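Glycerophosphodiester phosphodiesterase (Thermotoga maritima, PDB 1O1Z) belongs to the glycerophosphoryl diester phosphodiesterase family, whose members are built on the TIM-barrel fold, and is modelled here as a single chain with sodium bound. Local coordinates at residues Asp76-Val79 / Ser80-Lys83; Ser133-Leu136 / Asp137-Asp140; Glu141-Lys144 / Gly145-Tyr148. All coordinates share one frame; numbering follows the deposited sequence.

How the contacts relate
Along the chain the three contacts come in series. Contact 1 caps a short helix, 79-85, in an outlying part of the chain after the small two-stranded sheet of 63-64 and 70-73; its centre is about 27 Å from that of contact 2 and 29 Å from that of contact 3. Contacts 2 and 3, with centres about 9 Å apart, bracket helix 136-142, between barrel strands 129-133 and 148-151, and so frame one beta-alpha-beta unit. They touch where the Asp140 carboxylate approaches the Tyr148 hydroxyl, a probable but weak hydrogen bond, and where the carbonyls of Leu138 and Leu139 lie against the Phe143 and Tyr148 rings.

Contact 1 of 3, residues Asp76-Val79 / Ser80-Lys83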
# COMPACT_ATOMS: atom_id res chain seq x y z
N ASP A 76 -15.11 12.36 11.66
CA ASP A 76 -16.26 13.00 12.26
C ASP A 76 -17.28 11.97 12.76
O ASP A 76 -18.27 12.34 13.39
CB ASP A 76 -16.94 13.92 11.24
CG ASP A 76 -16.21 15.25 11.02
OD1 ASP A 76 -15.25 15.57 11.75
OD2 ASP A 76 -16.57 16.04 10.14
N ALA A 77 -17.05 10.70 12.46
CA ALA A 77 -17.97 9.62 12.83
C ALA A 77 -17.22 8.53 13.58
O ALA A 77 -16.06 8.24 13.29
CB ALA A 77 -18.62 9.05 11.60
N THR A 78 -17.91 7.88 14.53
CA THR A 78 -17.34 6.71 15.18
C THR A 78 -17.34 5.51 14.22
O THR A 78 -18.06 5.47 13.21
CB THR A 78 -18.14 6.33 16.43
OG1 THR A 78 -19.47 5.94 16.03
CG2 THR A 78 -18.30 7.52 17.38
N VAL A 79 -16.58 4.48 14.56
CA VAL A 79 -16.60 3.26 13.75
C VAL A 79 -18.03 2.71 13.58
O VAL A 79 -18.45 2.38 12.47
CB VAL A 79 -15.67 2.16 14.30
CG1 VAL A 79 -15.85 0.87 13.55
CG2 VAL A 79 -14.21 2.59 14.22
N SER A 80 -18.79 2.66 14.67
CA SER A 80 -20.16 2.17 14.62
C SER A 80 -21.01 3.01 13.66
O SER A 80 -21.76 2.47 12.86
CB SER A 80 -20.78 2.16 16.02
OG SER A 80 -22.09 1.61 15.94
N GLU A 81 -20.88 4.34 13.75
CA GLU A 81 -21.61 5.25 12.87
C GLU A 81 -21.23 5.04 11.40
O GLU A 81 -22.09 5.03 10.53
CB GLU A 81 -21.36 6.69 13.29
CG GLU A 81 -22.09 7.03 14.58
CD GLU A 81 -21.65 8.32 15.25
OE1 GLU A 81 -20.65 8.96 14.84
OE2 GLU A 81 -22.32 8.70 16.24
N LEU A 82 -19.95 4.85 11.14
CA LEU A 82 -19.47 4.58 9.78
C LEU A 82 -20.00 3.28 9.22
O LEU A 82 -20.38 3.20 8.07
CB LEU A 82 -17.94 4.59 9.74
CG LEU A 82 -17.32 5.97 10.02
CD1 LEU A 82 -15.84 5.86 10.31
CD2 LEU A 82 -17.61 6.93 8.86
N LYS A 83 -20.02 2.25 10.05
CA LYS A 83 -20.60 0.97 9.64
C LYS A 83 -22.11 1.09 9.39
O LYS A 83 -22.62 0.49 8.46
CB LYS A 83 -20.29 -0.08 10.70
CG LYS A 83 -18.83 -0.55 10.58
CD LYS A 83 -18.44 -1.62 11.54
CE LYS A 83 -16.99 -2.05 11.34
NZ LYS A 83 -16.78 -2.98 10.21
O HOH W 1 -19.92 11.46 15.51
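Thr78 and Glu81 form a capping box at the start of helix 79-85, each side chain accepting from the other's backbone N-H. Thr78 is the N-cap: its OG1, set between the backbone N and the carbonyl carbon (chi1 65°), accepts from Glu81 N at 3.1 Å. A short, branched hydroxyl residue suits this place because its oxygen can bend round to the first turn, whose N-H groups have no carbonyl of a preceding turn to meet.

Glu81 returns the bond. Its CB lies 3.4 Å from Thr78 OG1, CG approaches the same oxygen at 3.2 Å, and CD passes beside it before the chain, extended beyond CG, runs on to the backbone ahead of the helix. At the tip OE1 receives Thr78 N at 3.0 Å. The N-H comes in from above the carboxylate plane, 43° out of it, yet the bond is nearly straight at 165°. Glutamate suits the third position after the N-cap because its length spans this gap, and its negative charge probably suits the helix N-terminus.

Beside the capping box, Ala77 CB packs on Leu82 CD2 at 3.6 Å, the alanine methyl against one methyl of the buried leucine. Val79 CG1 rests against Lys83 CE at 3.8 Å, the side chains running alongside, while the lysine's ammonium goes on to Glu95 and the carbonyl of Ile90. Asp53 accepts from Val79 N, fastening the first turn to a neighbouring loop. A water donates both to Asp76 O and, at 2.7 Å, to Glu81 OE1.

Contact 2 of 3, residues Ser133-Leu136 / Asp137-Asp140; sequences SFDL and DLLD
Asp135 OD1 accepts the backbone N-H of Leu138 at 3.2 Å, which makes Asp135 the N-cap of helix 136-142. Its carboxylate swings toward the first turn because CG stands anti to the backbone N (chi1 -170°), and the donor arrives well above the carboxylate plane, 62° out of it. The same OD1 takes a second hydrogen from a water at 3.0 Å, and that water accepts from Asp137 N; two N-H groups are thus served by one oxygen, one directly and one through water. Aspartate suits the place, being short, doubly accepting and negatively charged where the helix end would probably welcome it.

Asp135 N is itself tied down, donating to Ser133 OG at 2.9 Å, an oxygen with a weak hydrogen bond to Ile110 O of strand 105-110 as well. Asp140 N bonds to Leu136 O at 3.1 Å, whereas the bond from Leu139 N to Asp135 O is weak. Leu138 CB lies 3.5 Å from Asp135 CG, and the Leu139 side chain packs on Ser133, CD1 to CB 4.1 Å. Leucines suit the helix's inner faces: Leu136 packs on Phe163 of helix 160-170, Leu138 on Ile110. Asp137 and Asp140 both pair with Arg166, and Asp140 OD1 is hydrogen-bonded to the Tyr150 hydroxyl. An ST turn leading into an aspartate N-cap thus makes the beta-to-alpha step of this TIM barrel.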
# COMPACT_ATOMS: atom_id res chain seq x y z
N SER A 133 3.94 5.40 3.02
CA SER A 133 3.37 6.73 3.08
C SER A 133 4.11 7.63 2.11
O SER A 133 5.29 7.43 1.81
CB SER A 133 3.49 7.32 4.50
OG SER A 133 2.88 8.61 4.58
N PHE A 134 3.41 8.66 1.61
CA PHE A 134 4.08 9.73 0.89
C PHE A 134 4.80 10.72 1.86
O PHE A 134 5.59 11.56 1.43
CB PHE A 134 3.05 10.50 0.03
CG PHE A 134 2.54 9.72 -1.17
CD1 PHE A 134 3.27 9.70 -2.35
CD2 PHE A 134 1.37 9.01 -1.10
CE1 PHE A 134 2.80 9.00 -3.46
CE2 PHE A 134 0.91 8.28 -2.20
CZ PHE A 134 1.65 8.28 -3.38
N ASP A 135 4.50 10.58 3.16
CA ASP A 135 5.12 11.38 4.23
C ASP A 135 6.40 10.67 4.68
O ASP A 135 6.41 9.84 5.59
CB ASP A 135 4.11 11.50 5.35
CG ASP A 135 4.48 12.48 6.42
OD1 ASP A 135 5.68 12.87 6.55
OD2 ASP A 135 3.57 12.91 7.22
N LEU A 136 7.49 10.97 3.98
CA LEU A 136 8.71 10.22 4.18
C LEU A 136 9.30 10.49 5.57
O LEU A 136 9.84 9.59 6.20
CB LEU A 136 9.72 10.54 3.08
CG LEU A 136 9.15 10.38 1.66
CD1 LEU A 136 10.32 10.56 0.70
CD2 LEU A 136 8.46 9.07 1.44
N ASP A 137 9.17 11.72 6.06
CA ASP A 137 9.67 12.05 7.40
C ASP A 137 8.94 11.24 8.46
O ASP A 137 9.54 10.82 9.44
CB ASP A 137 9.52 13.52 7.74
CG ASP A 137 10.36 14.45 6.90
OD1 ASP A 137 11.23 14.01 6.10
OD2 ASP A 137 10.22 15.69 7.02
N LEU A 138 7.65 11.04 8.30
CA LEU A 138 6.87 10.27 9.27
C LEU A 138 7.45 8.87 9.41
O LEU A 138 7.63 8.36 10.52
CB LEU A 138 5.41 10.19 8.85
CG LEU A 138 4.54 9.20 9.62
CD1 LEU A 138 4.44 9.62 11.07
CD2 LEU A 138 3.18 9.09 8.95
N LEU A 139 7.76 8.26 8.27
CA LEU A 139 8.30 6.89 8.29
C LEU A 139 9.65 6.88 8.99
O LEU A 139 9.91 6.05 9.86
CB LEU A 139 8.41 6.33 6.87
CG LEU A 139 7.06 6.19 6.16
CD1 LEU A 139 7.28 5.84 4.68
CD2 LEU A 139 6.18 5.17 6.84
N ASP A 140 10.52 7.81 8.60
CA ASP A 140 11.86 7.84 9.19
C ASP A 140 11.85 8.14 10.69
O ASP A 140 12.74 7.69 11.41
CB ASP A 140 12.74 8.86 8.51
CG ASP A 140 13.03 8.56 7.06
OD1 ASP A 140 12.98 7.39 6.63
OD2 ASP A 140 13.43 9.48 6.31
O HOH W 2 7.81 14.14 4.88

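Contact 3 of 3, residues Glu141-Lys144 / Gly145-Tyr148; sequences EKFK and GTKY
The rings of Phe143 and Tyr148 are both met at their edges across this turn: Thr146 OG1 lies in plane at the edge of the phenylalanine ring, and Phe143 O lies in plane at the edge of the tyrosine ring, 3.4 Å from Tyr148 CD2. Outside the turn, the Phe143 ring meets that of Phe131 with planes at about 50° and packs on Ala116 and Leu120 of helix 116-123. The motif is a type II beta turn from Phe143 to Thr146, by which the chain leaves helix 136-142 for strand 148-151 in the TIM barrel.

Phe143 O is the centre of the polar arrangement, gripped by two donors from one residue. Thr146 OG1 donates to it at 2.7 Å in the plane of the carbonyl, at one of its lone pairs, while Thr146 N reaches it at 3.1 Å from a position tilted 34° out of that plane. The hydroxyl can do this because chi1 of 74° tucks it over the backbone, flanked by N and C; threonine therefore closes the turn with side chain and backbone at once. Gly145 occupies the third turn position with positive phi, backbone angles that crowd a side chain against the preceding carbonyl, which suits glycine.

Phe143 CB also packs on Tyr148 CD2 at 3.7 Å, an apolar bridge from helix end to strand. Lys144 suits the exposed second position, its long chain bent at chi2. Its main partner is Glu170, in a salt bridge; Tyr148 OH, weakly bonded to Asp140 OD1 too, accepts from Lys144 NZ at 2.8 Å.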
# COMPACT_ATOMS: atom_id res chain seq x y z
N GLU A 141 10.87 8.94 11.15
CA GLU A 141 10.79 9.32 12.54
C GLU A 141 10.13 8.28 13.43
O GLU A 141 10.54 8.10 14.59
CB GLU A 141 10.05 10.65 12.66
CG GLU A 141 10.82 11.81 12.07
CD GLU A 141 9.98 13.06 11.83
OE1 GLU A 141 8.84 13.12 12.35
OE2 GLU A 141 10.46 13.98 11.12
N LYS A 142 9.09 7.63 12.93
CA LYS A 142 8.23 6.80 13.79
C LYS A 142 8.24 5.32 13.46
O LYS A 142 7.78 4.51 14.28
CB LYS A 142 6.78 7.30 13.76
CG LYS A 142 6.61 8.63 14.45
CD LYS A 142 5.14 9.02 14.63
CE LYS A 142 4.49 8.31 15.77
NZ LYS A 142 4.73 9.01 17.07
N PHE A 143 8.75 4.95 12.28
CA PHE A 143 8.64 3.55 11.81
C PHE A 143 9.97 2.81 11.79
O PHE A 143 10.06 1.73 11.22
CB PHE A 143 7.90 3.53 10.47
CG PHE A 143 6.42 3.81 10.59
CD1 PHE A 143 5.95 5.10 10.76
CD2 PHE A 143 5.51 2.77 10.59
CE1 PHE A 143 4.60 5.34 10.91
CE2 PHE A 143 4.15 3.01 10.76
CZ PHE A 143 3.69 4.30 10.89
N LYS A 144 11.00 3.36 12.42
CA LYS A 144 12.22 2.59 12.54
C LYS A 144 11.95 1.29 13.26
O LYS A 144 11.14 1.22 14.18
CB LYS A 144 13.32 3.37 13.25
CG LYS A 144 13.83 4.61 12.52
CD LYS A 144 14.32 4.26 11.14
CE LYS A 144 15.14 5.32 10.48
NZ LYS A 144 15.58 4.75 9.17
N GLY A 145 12.64 0.24 12.82
CA GLY A 145 12.40 -1.09 13.36
C GLY A 145 11.19 -1.83 12.82
O GLY A 145 10.81 -2.89 13.33
N THR A 146 10.58 -1.29 11.77
CA THR A 146 9.54 -1.95 10.99
C THR A 146 9.97 -1.91 9.53
O THR A 146 10.89 -1.15 9.17
CB THR A 146 8.17 -1.24 11.10
OG1 THR A 146 8.16 -0.01 10.33
CG2 THR A 146 7.79 -0.88 12.53
N LYS A 147 9.29 -2.69 8.69
CA LYS A 147 9.46 -2.61 7.24
C LYS A 147 8.65 -1.46 6.72
O LYS A 147 7.41 -1.46 6.85
CB LYS A 147 8.97 -3.87 6.53
CG LYS A 147 9.66 -5.10 6.93
CD LYS A 147 9.62 -6.19 5.86
CE LYS A 147 8.28 -6.56 5.39
NZ LYS A 147 7.51 -7.37 6.34
N TYR A 148 9.30 -0.48 6.13
CA TYR A 148 8.58 0.59 5.51
C TYR A 148 9.09 0.89 4.15
O TYR A 148 10.24 0.58 3.80
CB TYR A 148 8.53 1.84 6.36
CG TYR A 148 9.81 2.56 6.66
CD1 TYR A 148 10.39 3.44 5.74
CD2 TYR A 148 10.36 2.50 7.93
CE1 TYR A 148 11.53 4.18 6.07
CE2 TYR A 148 11.47 3.26 8.28
CZ TYR A 148 12.05 4.10 7.34
OH TYR A 148 13.14 4.84 7.72